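Local coordinates for protein 4-alpha-glucanotransferase (Corynebacterium glutamicum, PDB 5B68) that is an amylomaltase whose chain combines an N-terminal beta-sandwich domain with a TIM-barrel domain, at residues G633-V638 and H697-A702; L35-R40 and R473-A478; R298-M303 and Y356-W361. All coordinates share one frame; numbering follows the deposited sequence.

Contact 1 (G633-V638 and H697-A702); sequences GLHTFV and HRVAKA
The imidazole of His635 receives the methyl CG1 of Val699 squarely over one face. CG1 stands 3.8 Å from the ring centroid and 5° off the ring normal, which is the geometry of a CH-pi contact; it lies about equally far from all five ring atoms, so the contact does not depend on which way round the imidazole is modelled. With CG1 anti to its backbone N (chi1 171°), Val699 points that methyl at the ring, the two side chains running aslant. Both also touch Val648 on strand 645-649, which places them on the inner side of the helix pair. Helices 627-639 and 694-702 flank that strand along the chain, the last of the eight parallel strands of a TIM barrel, and are neighbours in its outer helical layer. Their local axes approach to 8.5 Å at a crossing angle of -23°, and both run the same way.

Nearer the C-terminal end of helix 694-702 the backbones close in, with the CA atoms of Thr636 and Ala702 5.0 Å apart. Ala702 O lies 3.3 Å from Thr636 CA, a CA-H...O contact, whereas its approach to Thr636 N is too poorly angled for a hydrogen bond. Thr636 OG1 sits 3.6 Å from Ala702 CB and is hydrogen-bonded to Glu632 O within its own helix. The Glu632 carboxylate also reaches helix 694-702, in a salt bridge with Arg698.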
ATOM      1  N   GLY A 633      17.635   2.785  25.206  1.00 22.78           N
ATOM      2  CA  GLY A 633      18.832   3.166  24.453  1.00 22.34           C
ATOM      3  C   GLY A 633      18.629   3.128  22.931  1.00 22.05           C
ATOM      4  O   GLY A 633      19.011   4.031  22.217  1.00 19.49           O
ATOM      5  N   LEU A 634      17.961   2.106  22.455  1.00 20.94           N
ATOM      6  CA  LEU A 634      17.687   1.994  20.986  1.00 20.66           C
ATOM      7  C   LEU A 634      16.738   3.082  20.531  1.00 20.90           C
ATOM      8  O   LEU A 634      16.847   3.594  19.410  1.00 19.65           O
ATOM      9  CB  LEU A 634      17.143   0.606  20.647  1.00 24.48           C
ATOM     10  CG  LEU A 634      18.132  -0.571  20.917  1.00 24.94           C
ATOM     11  CD1 LEU A 634      17.418  -1.888  20.699  1.00 26.40           C
ATOM     12  CD2 LEU A 634      19.405  -0.432  20.142  1.00 24.72           C
ATOM     13  N   HIS A 635      15.773   3.425  21.378  1.00 22.19           N
ATOM     14  CA  HIS A 635      14.821   4.438  20.998  1.00 20.90           C
ATOM     15  C   HIS A 635      15.412   5.834  21.018  1.00 21.04           C
ATOM     16  O   HIS A 635      15.151   6.658  20.149  1.00 20.68           O
ATOM     17  CB  HIS A 635      13.555   4.324  21.839  1.00 20.88           C
ATOM     18  CG  HIS A 635      12.719   3.149  21.462  1.00 19.25           C
ATOM     19  ND1 HIS A 635      11.700   3.239  20.523  1.00 22.77           N
ATOM     20  CD2 HIS A 635      12.822   1.841  21.776  1.00 18.67           C
ATOM     21  CE1 HIS A 635      11.172   2.047  20.336  1.00 19.23           C
ATOM     22  NE2 HIS A 635      11.816   1.182  21.101  1.00 26.46           N
ATOM     23  N   THR A 636      16.253   6.099  22.013  1.00 23.53           N
ATOM     24  CA  THR A 636      17.003   7.342  22.045  1.00 22.09           C
ATOM     25  C   THR A 636      17.916   7.513  20.814  1.00 20.82           C
ATOM     26  O   THR A 636      18.039   8.668  20.231  1.00 21.72           O
ATOM     27  CB  THR A 636      17.849   7.428  23.377  1.00 24.96           C
ATOM     28  OG1 THR A 636      16.939   7.471  24.497  1.00 27.08           O
ATOM     29  CG2 THR A 636      18.623   8.660  23.370  1.00 25.12           C
ATOM     30  N   PHE A 637      18.612   6.446  20.489  1.00 22.07           N
ATOM     31  CA  PHE A 637      19.529   6.411  19.329  1.00 21.39           C
ATOM     32  C   PHE A 637      18.764   6.817  18.040  1.00 21.33           C
ATOM     33  O   PHE A 637      19.150   7.712  17.363  1.00 20.80           O
ATOM     34  CB  PHE A 637      20.098   5.024  19.192  1.00 21.99           C
ATOM     35  CG  PHE A 637      20.989   4.846  17.998  1.00 21.70           C
ATOM     36  CD1 PHE A 637      22.238   5.423  17.954  1.00 23.34           C
ATOM     37  CD2 PHE A 637      20.559   4.123  16.881  1.00 23.70           C
ATOM     38  CE1 PHE A 637      23.076   5.301  16.856  1.00 23.64           C
ATOM     39  CE2 PHE A 637      21.406   4.008  15.770  1.00 24.38           C
ATOM     40  CZ  PHE A 637      22.670   4.568  15.762  1.00 25.67           C
ATOM     41  N   VAL A 638      17.592   6.216  17.856  1.00 23.71           N
ATOM     42  CA  VAL A 638      16.720   6.532  16.683  1.00 21.70           C
ATOM     43  C   VAL A 638      16.181   7.950  16.761  1.00 20.98           C
ATOM     44  O   VAL A 638      16.249   8.683  15.770  1.00 18.83           O
ATOM     45  CB  VAL A 638      15.613   5.491  16.605  1.00 24.66           C
ATOM     46  CG1 VAL A 638      14.420   5.984  15.798  1.00 27.39           C
ATOM     47  CG2 VAL A 638      16.182   4.210  16.035  1.00 24.65           C
ATOM     48  N   HIS A 697       5.847   4.659  29.387  1.00 23.15           N
ATOM     49  CA  HIS A 697       6.336   5.990  29.669  1.00 23.39           C
ATOM     50  C   HIS A 697       7.830   6.026  29.465  1.00 21.74           C
ATOM     51  O   HIS A 697       8.343   7.034  28.962  1.00 22.51           O
ATOM     52  CB  HIS A 697       5.986   6.414  31.109  1.00 26.27           C
ATOM     53  CG  HIS A 697       4.533   6.687  31.279  1.00 25.08           C
ATOM     54  ND1 HIS A 697       3.932   7.761  30.680  1.00 29.30           N
ATOM     55  CD2 HIS A 697       3.536   5.950  31.831  1.00 28.01           C
ATOM     56  CE1 HIS A 697       2.633   7.734  30.928  1.00 29.13           C
ATOM     57  NE2 HIS A 697       2.370   6.646  31.629  1.00 26.72           N
ATOM     58  N   ARG A 698       8.541   4.975  29.869  1.00 20.14           N
ATOM     59  CA  ARG A 698      10.022   4.966  29.613  1.00 22.97           C
ATOM     60  C   ARG A 698      10.365   5.058  28.067  1.00 22.26           C
ATOM     61  O   ARG A 698      11.258   5.820  27.586  1.00 21.04           O
ATOM     62  CB  ARG A 698      10.639   3.741  30.240  1.00 22.94           C
ATOM     63  CG  ARG A 698      10.589   3.753  31.771  1.00 27.26           C
ATOM     64  CD  ARG A 698      11.138   2.481  32.394  1.00 26.24           C
ATOM     65  NE  ARG A 698      12.569   2.473  32.318  1.00 29.01           N
ATOM     66  CZ  ARG A 698      13.413   1.663  32.966  1.00 27.42           C
ATOM     67  NH1 ARG A 698      14.716   1.788  32.726  1.00 26.33           N
ATOM     68  NH2 ARG A 698      13.006   0.785  33.870  1.00 26.70           N
ATOM     69  N   VAL A 699       9.647   4.266  27.278  1.00 19.05           N
ATOM     70  CA  VAL A 699       9.936   4.229  25.848  1.00 20.23           C
ATOM     71  C   VAL A 699       9.460   5.507  25.231  1.00 20.44           C
ATOM     72  O   VAL A 699      10.168   6.034  24.356  1.00 20.50           O
ATOM     73  CB  VAL A 699       9.330   2.970  25.180  1.00 21.51           C
ATOM     74  CG1 VAL A 699       9.429   3.012  23.656  1.00 22.68           C
ATOM     75  CG2 VAL A 699       9.950   1.719  25.832  1.00 19.86           C
ATOM     76  N   ALA A 700       8.290   6.000  25.659  1.00 19.91           N
ATOM     77  CA  ALA A 700       7.798   7.306  25.123  1.00 20.24           C
ATOM     78  C   ALA A 700       8.767   8.447  25.406  1.00 22.95           C
ATOM     79  O   ALA A 700       9.094   9.226  24.516  1.00 22.12           O
ATOM     80  CB  ALA A 700       6.427   7.641  25.614  1.00 22.87           C
ATOM     81  N   LYS A 701       9.289   8.514  26.624  1.00 24.61           N
ATOM     82  CA  LYS A 701      10.261   9.574  26.953  1.00 26.89           C
ATOM     83  C   LYS A 701      11.552   9.443  26.177  1.00 22.36           C
ATOM     84  O   LYS A 701      12.091  10.462  25.729  1.00 22.85           O
ATOM     85  CB  LYS A 701      10.608   9.572  28.464  1.00 31.03           C
ATOM     86  CG  LYS A 701       9.501  10.162  29.300  1.00 40.45           C
ATOM     87  CD  LYS A 701       9.950  10.508  30.727  1.00 49.23           C
ATOM     88  CE  LYS A 701       8.744  10.859  31.613  1.00 58.42           C
ATOM     89  NZ  LYS A 701       7.870   9.684  31.920  1.00 56.99           N
ATOM     90  N   ALA A 702      12.044   8.218  26.038  1.00 21.47           N
ATOM     91  CA  ALA A 702      13.253   7.907  25.268  1.00 21.91           C
ATOM     92  C   ALA A 702      13.101   8.235  23.800  1.00 25.01           C
ATOM     93  O   ALA A 702      14.098   8.533  23.111  1.00 26.00           O
ATOM     94  CB  ALA A 702      13.668   6.434  25.484  1.00 25.34           C
TER

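Contact 2 (L35-R40 and R473-A478); sequences LVKILR and RMQSPA
Lys37 and Gln475 make the whole contact by themselves: no other residue pair of 35-40 and 473-478 comes within 4.5 Å, and the closest CA atoms, those of Lys37 and Arg473, are 9.3 Å apart. The gap is spanned by two long side chains, each extended beyond CG, that meet at about a right angle. As modelled, Lys37 NZ lies 2.9 Å from Gln475 NE2. Two nitrogens at this distance suggest that the amide has been built turned over, so its donor and acceptor cannot be assigned from the atoms as they stand. The firm partner of the ammonium group is Asp33, one helical turn earlier, with which it forms a salt bridge.

On the same helix, Lys37 and Ile38 both pack on Pro472, at the end of strand 467-472. Beyond Gln475 the loop is braced internally: Ala478 N donates to Ser476 OG at 3.3 Å, with an angle of 142° at the hydrogen. This is an ST turn, set in the connection of a beta hairpin whose antiparallel strands are 467-472 and 481-484.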
ATOM      1  N   LEU A  35       9.274 -14.724 -22.084  1.00 27.08           N
ATOM      2  CA  LEU A  35       8.977 -13.521 -22.842  1.00 27.86           C
ATOM      3  C   LEU A  35       7.629 -13.654 -23.547  1.00 29.06           C
ATOM      4  O   LEU A  35       6.801 -12.758 -23.489  1.00 26.05           O
ATOM      5  CB  LEU A  35      10.065 -13.228 -23.853  1.00 25.67           C
ATOM      6  CG  LEU A  35      11.416 -12.782 -23.246  1.00 26.61           C
ATOM      7  CD1 LEU A  35      12.450 -12.610 -24.360  1.00 25.75           C
ATOM      8  CD2 LEU A  35      11.353 -11.541 -22.328  1.00 23.88           C
ATOM      9  N   VAL A  36       7.453 -14.761 -24.238  1.00 27.60           N
ATOM     10  CA  VAL A  36       6.214 -15.007 -24.944  1.00 27.54           C
ATOM     11  C   VAL A  36       5.040 -15.007 -23.999  1.00 23.44           C
ATOM     12  O   VAL A  36       3.979 -14.431 -24.340  1.00 26.03           O
ATOM     13  CB  VAL A  36       6.322 -16.331 -25.782  1.00 27.11           C
ATOM     14  CG1 VAL A  36       4.993 -16.736 -26.343  1.00 29.81           C
ATOM     15  CG2 VAL A  36       7.350 -16.174 -26.901  1.00 26.66           C
ATOM     16  N   LYS A  37       5.147 -15.670 -22.849  1.00 24.05           N
ATOM     17  CA  LYS A  37       3.972 -15.778 -21.955  1.00 24.67           C
ATOM     18  C   LYS A  37       3.632 -14.412 -21.305  1.00 22.66           C
ATOM     19  O   LYS A  37       2.486 -14.088 -21.123  1.00 23.17           O
ATOM     20  CB  LYS A  37       4.198 -16.804 -20.850  1.00 26.32           C
ATOM     21  CG  LYS A  37       4.088 -18.199 -21.422  1.00 28.18           C
ATOM     22  CD  LYS A  37       4.582 -19.251 -20.455  1.00 26.77           C
ATOM     23  CE  LYS A  37       4.120 -20.626 -20.941  1.00 28.91           C
ATOM     24  NZ  LYS A  37       4.944 -21.668 -20.228  1.00 31.85           N
ATOM     25  N   ILE A  38       4.643 -13.623 -21.000  1.00 22.65           N
ATOM     26  CA  ILE A  38       4.392 -12.291 -20.433  1.00 20.47           C
ATOM     27  C   ILE A  38       3.845 -11.378 -21.536  1.00 21.42           C
ATOM     28  O   ILE A  38       2.891 -10.687 -21.292  1.00 19.61           O
ATOM     29  CB  ILE A  38       5.649 -11.686 -19.788  1.00 21.62           C
ATOM     30  CG1 ILE A  38       6.073 -12.579 -18.617  1.00 21.89           C
ATOM     31  CG2 ILE A  38       5.373 -10.241 -19.284  1.00 20.86           C
ATOM     32  CD1 ILE A  38       4.994 -12.802 -17.604  1.00 21.57           C
ATOM     33  N   LEU A  39       4.377 -11.448 -22.748  1.00 21.57           N
ATOM     34  CA  LEU A  39       3.777 -10.674 -23.866  1.00 21.92           C
ATOM     35  C   LEU A  39       2.304 -11.019 -24.099  1.00 23.27           C
ATOM     36  O   LEU A  39       1.475 -10.143 -24.260  1.00 24.29           O
ATOM     37  CB  LEU A  39       4.591 -10.851 -25.121  1.00 23.44           C
ATOM     38  CG  LEU A  39       5.925 -10.110 -25.039  1.00 19.62           C
ATOM     39  CD1 LEU A  39       6.912 -10.588 -26.105  1.00 19.89           C
ATOM     40  CD2 LEU A  39       5.741  -8.617 -25.248  1.00 19.87           C
ATOM     41  N   ARG A  40       1.988 -12.297 -24.059  1.00 21.41           N
ATOM     42  CA  ARG A  40       0.597 -12.745 -24.191  1.00 26.90           C
ATOM     43  C   ARG A  40      -0.288 -12.294 -23.034  1.00 24.23           C
ATOM     44  O   ARG A  40      -1.432 -11.810 -23.282  1.00 24.51           O
ATOM     45  CB  ARG A  40       0.565 -14.260 -24.341  1.00 29.85           C
ATOM     46  CG  ARG A  40       1.027 -14.777 -25.704  1.00 35.11           C
ATOM     47  CD  ARG A  40       1.122 -16.324 -25.783  1.00 43.98           C
ATOM     48  NE  ARG A  40      -0.097 -16.969 -25.314  1.00 51.41           N
ATOM     49  CZ  ARG A  40      -1.304 -16.887 -25.894  1.00 68.93           C
ATOM     50  NH1 ARG A  40      -2.330 -17.527 -25.331  1.00 83.86           N
ATOM     51  NH2 ARG A  40      -1.532 -16.180 -27.008  1.00 67.05           N
ATOM     52  N   ARG A 473       1.288 -16.870 -14.545  1.00 25.41           N
ATOM     53  CA  ARG A 473       0.554 -17.284 -13.390  1.00 26.95           C
ATOM     54  C   ARG A 473       0.727 -18.789 -13.216  1.00 31.74           C
ATOM     55  O   ARG A 473       0.701 -19.522 -14.172  1.00 30.24           O
ATOM     56  CB  ARG A 473      -0.913 -16.899 -13.530  1.00 27.80           C
ATOM     57  CG  ARG A 473      -1.687 -17.000 -12.239  1.00 30.50           C
ATOM     58  CD  ARG A 473      -2.943 -16.168 -12.268  1.00 29.71           C
ATOM     59  NE  ARG A 473      -2.689 -14.779 -11.945  1.00 26.65           N
ATOM     60  CZ  ARG A 473      -2.492 -14.325 -10.722  1.00 29.00           C
ATOM     61  NH1 ARG A 473      -2.515 -15.151  -9.699  1.00 25.52           N
ATOM     62  NH2 ARG A 473      -2.273 -13.044 -10.525  1.00 24.35           N
ATOM     63  N   MET A 474       0.921 -19.215 -11.980  1.00 32.53           N
ATOM     64  CA  MET A 474       1.073 -20.626 -11.609  1.00 35.58           C
ATOM     65  C   MET A 474       2.450 -21.213 -11.904  1.00 33.62           C
ATOM     66  O   MET A 474       2.657 -22.397 -11.766  1.00 38.58           O
ATOM     67  CB  MET A 474      -0.015 -21.503 -12.218  1.00 40.93           C
ATOM     68  CG  MET A 474      -1.339 -21.498 -11.469  1.00 48.62           C
ATOM     69  SD  MET A 474      -1.351 -22.264  -9.834  1.00 55.27           S
ATOM     70  CE  MET A 474      -0.933 -23.965 -10.161  1.00 52.96           C
ATOM     71  N   GLN A 475       3.393 -20.367 -12.270  1.00 29.02           N
ATOM     72  CA  GLN A 475       4.758 -20.790 -12.486  1.00 29.25           C
ATOM     73  C   GLN A 475       5.640 -20.321 -11.350  1.00 31.20           C
ATOM     74  O   GLN A 475       5.278 -19.446 -10.598  1.00 31.74           O
ATOM     75  CB  GLN A 475       5.305 -20.261 -13.809  1.00 31.17           C
ATOM     76  CG  GLN A 475       4.684 -20.885 -15.034  1.00 30.42           C
ATOM     77  CD  GLN A 475       5.493 -20.638 -16.278  1.00 30.72           C
ATOM     78  OE1 GLN A 475       6.582 -20.103 -16.215  1.00 31.89           O
ATOM     79  NE2 GLN A 475       4.962 -21.033 -17.408  1.00 28.50           N
ATOM     80  N   SER A 476       6.785 -20.963 -11.225  1.00 31.49           N
ATOM     81  CA  SER A 476       7.823 -20.595 -10.280  1.00 34.38           C
ATOM     82  C   SER A 476       8.301 -19.157 -10.521  1.00 30.98           C
ATOM     83  O   SER A 476       8.449 -18.696 -11.681  1.00 32.48           O
ATOM     84  CB  SER A 476       9.030 -21.527 -10.463  1.00 34.16           C
ATOM     85  OG  SER A 476      10.132 -21.142  -9.644  1.00 39.73           O
ATOM     86  N   PRO A 477       8.637 -18.472  -9.440  1.00 30.36           N
ATOM     87  CA  PRO A 477       9.228 -17.141  -9.594  1.00 29.51           C
ATOM     88  C   PRO A 477      10.558 -17.101 -10.354  1.00 30.21           C
ATOM     89  O   PRO A 477      10.910 -16.079 -10.952  1.00 28.06           O
ATOM     90  CB  PRO A 477       9.370 -16.666  -8.159  1.00 31.83           C
ATOM     91  CG  PRO A 477       8.376 -17.485  -7.364  1.00 30.90           C
ATOM     92  CD  PRO A 477       8.192 -18.764  -8.057  1.00 29.18           C
ATOM     93  N   ALA A 478      11.332 -18.196 -10.326  1.00 30.19           N
ATOM     94  CA  ALA A 478      12.513 -18.338 -11.184  1.00 31.86           C
ATOM     95  C   ALA A 478      12.249 -18.103 -12.665  1.00 33.35           C
ATOM     96  O   ALA A 478      13.172 -17.776 -13.368  1.00 34.88           O
ATOM     97  CB  ALA A 478      13.157 -19.755 -11.001  1.00 34.45           C
TER

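Contact 3 (R298-M303 and Y356-W361); sequences RAIFEM and YMWLQW
Trp358 and Phe301 both extend CG opposite the backbone N (chi1 174° in Trp358), and the two side chains run side by side in opposite senses until their rings overlap obliquely. They belong to helices 349-376 and 286-301, in the largely helical region between strands 215-218 and 382-387, the second and third of the TIM barrel.

The indole supplies the larger surface. Over one of its faces lies Phe301 CD1, 3.5 Å above the plane and displaced toward the rim, with Trp358 CD2 the nearest atom at 3.6 Å. The ring planes stand at 55° with centroids 5.2 Å apart, an oblique aromatic pair. The overlap extends back along the phenylalanine to its main chain: Phe301 CB lies 3.8 Å from Trp358 CZ3, and Phe301 CA makes a CH-pi contact 4.0 Å from the centroid of the six-membered ring, 21° off its normal. The tryptophan thus packs against the main chain of Phe301 as well as against its side chain. No hydrogen bond joins the two segments; the evidence is for apolar and aromatic packing alone.

Other parts of this region complete the setting. Phe313 of helix 307-338 meets Trp358 edge-to-face, Leu297 touches the indole from one turn earlier on helix 286-301, and Phe301 rests also on Glu351 and Met354. Ile300 takes a different approach, crossing the indole at about a right angle. Its methyl CG2 comes to the rim of the six-membered ring, near the ring plane, 3.9 Å from Trp358 CH2 and equally far from Trp358 CZ2.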
ATOM      1  N   ARG A 298     -26.977  -5.546   9.214  1.00 25.30           N
ATOM      2  CA  ARG A 298     -28.190  -5.860   8.434  1.00 25.94           C
ATOM      3  C   ARG A 298     -29.416  -5.350   9.163  1.00 27.82           C
ATOM      4  O   ARG A 298     -30.290  -4.743   8.536  1.00 30.26           O
ATOM      5  CB  ARG A 298     -28.278  -7.353   8.067  1.00 29.16           C
ATOM      6  CG  ARG A 298     -27.352  -7.735   6.938  1.00 35.45           C
ATOM      7  CD  ARG A 298     -27.622  -9.135   6.454  1.00 41.59           C
ATOM      8  NE  ARG A 298     -27.204 -10.124   7.431  1.00 48.75           N
ATOM      9  CZ  ARG A 298     -26.023 -10.757   7.463  1.00 46.62           C
ATOM     10  NH1 ARG A 298     -25.063 -10.506   6.576  1.00 48.98           N
ATOM     11  NH2 ARG A 298     -25.816 -11.664   8.410  1.00 45.72           N
ATOM     12  N   ALA A 299     -29.469  -5.501  10.482  1.00 27.23           N
ATOM     13  CA  ALA A 299     -30.553  -4.871  11.252  1.00 27.41           C
ATOM     14  C   ALA A 299     -30.528  -3.351  11.280  1.00 29.44           C
ATOM     15  O   ALA A 299     -31.556  -2.688  11.165  1.00 27.43           O
ATOM     16  CB  ALA A 299     -30.607  -5.461  12.661  1.00 29.52           C
ATOM     17  N   ILE A 300     -29.356  -2.731  11.429  1.00 24.86           N
ATOM     18  CA  ILE A 300     -29.386  -1.271  11.525  1.00 24.74           C
ATOM     19  C   ILE A 300     -29.728  -0.665  10.161  1.00 21.39           C
ATOM     20  O   ILE A 300     -30.198   0.483  10.082  1.00 24.18           O
ATOM     21  CB  ILE A 300     -27.997  -0.746  11.970  1.00 25.10           C
ATOM     22  CG1 ILE A 300     -27.659  -1.243  13.395  1.00 26.51           C
ATOM     23  CG2 ILE A 300     -27.924   0.777  11.906  1.00 24.91           C
ATOM     24  CD1 ILE A 300     -26.182  -1.239  13.732  1.00 29.17           C
ATOM     25  N   PHE A 301     -29.405  -1.411   9.083  1.00 24.18           N
ATOM     26  CA  PHE A 301     -29.642  -0.914   7.714  1.00 25.21           C
ATOM     27  C   PHE A 301     -31.122  -0.608   7.491  1.00 26.18           C
ATOM     28  O   PHE A 301     -31.471   0.321   6.713  1.00 27.90           O
ATOM     29  CB  PHE A 301     -29.165  -1.916   6.706  1.00 25.16           C
ATOM     30  CG  PHE A 301     -29.358  -1.490   5.248  1.00 25.18           C
ATOM     31  CD1 PHE A 301     -28.740  -0.342   4.745  1.00 26.22           C
ATOM     32  CD2 PHE A 301     -30.125  -2.276   4.375  1.00 28.15           C
ATOM     33  CE1 PHE A 301     -28.893   0.012   3.414  1.00 26.16           C
ATOM     34  CE2 PHE A 301     -30.267  -1.929   3.029  1.00 30.45           C
ATOM     35  CZ  PHE A 301     -29.650  -0.796   2.549  1.00 27.92           C
ATOM     36  N   GLU A 302     -31.979  -1.379   8.175  1.00 31.11           N
ATOM     37  CA  GLU A 302     -33.453  -1.130   8.142  1.00 33.98           C
ATOM     38  C   GLU A 302     -33.919   0.159   8.793  1.00 36.38           C
ATOM     39  O   GLU A 302     -35.050   0.578   8.569  1.00 32.24           O
ATOM     40  CB  GLU A 302     -34.212  -2.276   8.798  1.00 35.02           C
ATOM     41  CG  GLU A 302     -34.059  -3.641   8.174  1.00 39.79           C
ATOM     42  CD  GLU A 302     -34.472  -3.714   6.704  1.00 49.12           C
ATOM     43  OE1 GLU A 302     -33.711  -4.317   5.916  1.00 46.35           O
ATOM     44  OE2 GLU A 302     -35.545  -3.167   6.330  1.00 56.56           O
ATOM     45  N   MET A 303     -33.110   0.771   9.656  1.00 34.69           N
ATOM     46  CA  MET A 303     -33.557   1.941  10.390  1.00 34.53           C
ATOM     47  C   MET A 303     -33.576   3.137   9.490  1.00 38.37           C
ATOM     48  O   MET A 303     -32.693   3.277   8.650  1.00 39.85           O
ATOM     49  CB  MET A 303     -32.618   2.266  11.553  1.00 35.02           C
ATOM     50  CG  MET A 303     -32.536   1.214  12.634  1.00 32.63           C
ATOM     51  SD  MET A 303     -34.149   0.998  13.494  1.00 35.38           S
ATOM     52  CE  MET A 303     -34.583  -0.549  12.740  1.00 33.23           C
ATOM     53  N   TYR A 356     -24.105  -2.791   0.708  1.00 20.98           N
ATOM     54  CA  TYR A 356     -22.616  -2.730   0.657  1.00 22.57           C
ATOM     55  C   TYR A 356     -22.117  -1.331   0.405  1.00 22.20           C
ATOM     56  O   TYR A 356     -21.029  -0.929   0.914  1.00 21.29           O
ATOM     57  CB  TYR A 356     -22.053  -3.787  -0.275  1.00 22.22           C
ATOM     58  CG  TYR A 356     -22.256  -5.171   0.234  1.00 23.20           C
ATOM     59  CD1 TYR A 356     -21.494  -5.639   1.300  1.00 25.89           C
ATOM     60  CD2 TYR A 356     -23.254  -6.040  -0.315  1.00 21.76           C
ATOM     61  CE1 TYR A 356     -21.665  -6.903   1.815  1.00 25.29           C
ATOM     62  CE2 TYR A 356     -23.420  -7.320   0.184  1.00 23.83           C
ATOM     63  CZ  TYR A 356     -22.611  -7.752   1.264  1.00 29.20           C
ATOM     64  OH  TYR A 356     -22.713  -9.028   1.787  1.00 26.50           O
ATOM     65  N   MET A 357     -22.894  -0.518  -0.291  1.00 21.39           N
ATOM     66  CA  MET A 357     -22.574   0.919  -0.431  1.00 20.87           C
ATOM     67  C   MET A 357     -22.613   1.620   0.909  1.00 22.90           C
ATOM     68  O   MET A 357     -21.697   2.418   1.311  1.00 22.20           O
ATOM     69  CB  MET A 357     -23.490   1.587  -1.459  1.00 22.28           C
ATOM     70  CG  MET A 357     -23.289   1.016  -2.861  1.00 24.34           C
ATOM     71  SD  MET A 357     -24.595   1.645  -4.006  1.00 32.31           S
ATOM     72  CE  MET A 357     -23.982   3.278  -4.218  1.00 31.17           C
ATOM     73  N   TRP A 358     -23.633   1.273   1.688  1.00 19.06           N
ATOM     74  CA  TRP A 358     -23.858   1.897   2.956  1.00 19.76           C
ATOM     75  C   TRP A 358     -22.734   1.541   3.922  1.00 18.01           C
ATOM     76  O   TRP A 358     -22.288   2.430   4.666  1.00 19.83           O
ATOM     77  CB  TRP A 358     -25.247   1.459   3.463  1.00 20.53           C
ATOM     78  CG  TRP A 358     -25.647   1.876   4.828  1.00 21.43           C
ATOM     79  CD1 TRP A 358     -26.063   3.060   5.197  1.00 21.23           C
ATOM     80  CD2 TRP A 358     -25.697   1.029   5.976  1.00 21.65           C
ATOM     81  NE1 TRP A 358     -26.410   3.050   6.546  1.00 23.65           N
ATOM     82  CE2 TRP A 358     -26.181   1.788   7.028  1.00 23.49           C
ATOM     83  CE3 TRP A 358     -25.401  -0.318   6.193  1.00 22.20           C
ATOM     84  CZ2 TRP A 358     -26.346   1.274   8.332  1.00 23.02           C
ATOM     85  CZ3 TRP A 358     -25.600  -0.852   7.500  1.00 24.00           C
ATOM     86  CH2 TRP A 358     -26.054  -0.029   8.545  1.00 21.81           C
ATOM     87  N   LEU A 359     -22.286   0.274   3.919  1.00 20.16           N
ATOM     88  CA  LEU A 359     -21.094  -0.098   4.743  1.00 18.90           C
ATOM     89  C   LEU A 359     -19.869   0.776   4.444  1.00 19.09           C
ATOM     90  O   LEU A 359     -19.178   1.174   5.358  1.00 19.51           O
ATOM     91  CB  LEU A 359     -20.668  -1.526   4.507  1.00 22.01           C
ATOM     92  CG  LEU A 359     -21.681  -2.573   4.987  1.00 24.08           C
ATOM     93  CD1 LEU A 359     -21.159  -3.991   4.824  1.00 24.50           C
ATOM     94  CD2 LEU A 359     -22.105  -2.309   6.419  1.00 25.07           C
ATOM     95  N   GLN A 360     -19.618   1.086   3.157  1.00 19.83           N
ATOM     96  CA  GLN A 360     -18.531   2.023   2.834  1.00 19.81           C
ATOM     97  C   GLN A 360     -18.743   3.394   3.387  1.00 22.50           C
ATOM     98  O   GLN A 360     -17.773   4.032   3.801  1.00 20.62           O
ATOM     99  CB  GLN A 360     -18.264   2.017   1.316  1.00 19.27           C
ATOM    100  CG  GLN A 360     -17.779   0.693   0.816  1.00 18.06           C
ATOM    101  CD  GLN A 360     -16.506   0.314   1.495  1.00 20.14           C
ATOM    102  OE1 GLN A 360     -15.529   1.092   1.492  1.00 17.84           O
ATOM    103  NE2 GLN A 360     -16.465  -0.875   2.054  1.00 21.41           N
ATOM    104  N   TRP A 361     -19.978   3.901   3.398  1.00 18.23           N
ATOM    105  CA  TRP A 361     -20.282   5.222   3.945  1.00 19.27           C
ATOM    106  C   TRP A 361     -19.978   5.235   5.482  1.00 20.21           C
ATOM    107  O   TRP A 361     -19.358   6.192   6.009  1.00 20.52           O
ATOM    108  CB  TRP A 361     -21.777   5.611   3.661  1.00 21.05           C
ATOM    109  CG  TRP A 361     -22.211   6.833   4.309  1.00 21.28           C
ATOM    110  CD1 TRP A 361     -21.713   8.110   4.151  1.00 22.45           C
ATOM    111  CD2 TRP A 361     -23.296   6.957   5.236  1.00 26.08           C
ATOM    112  NE1 TRP A 361     -22.391   8.995   4.917  1.00 25.13           N
ATOM    113  CE2 TRP A 361     -23.411   8.323   5.555  1.00 24.40           C
ATOM    114  CE3 TRP A 361     -24.192   6.034   5.807  1.00 24.55           C
ATOM    115  CZ2 TRP A 361     -24.362   8.796   6.475  1.00 27.84           C
ATOM    116  CZ3 TRP A 361     -25.175   6.521   6.651  1.00 23.99           C
ATOM    117  CH2 TRP A 361     -25.210   7.867   7.017  1.00 23.80           C
TER

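From the N terminus, contact 2 opens first, at 35-40, and its loop closes only at 473-478, after 432 intervening residues. Contact 3 is nested within that span: 298-303 and 356-361 close a short, mostly helical excursion of 52 residues. Contact 1 follows in series, 633-638 joining 697-702 across 58 residues near the C terminus, so no loops cross. Contact 2 ties an N-terminal helix to a hairpin loop, contact 3 two helices between the second and third barrel strands, and contact 1 two outer helices of the barrel. Contacts 1 and 2 lie on opposite sides of the chain's centre, their centres 47 Å apart; the nearest atoms of contacts 2 and 3 are about 23 Å apart.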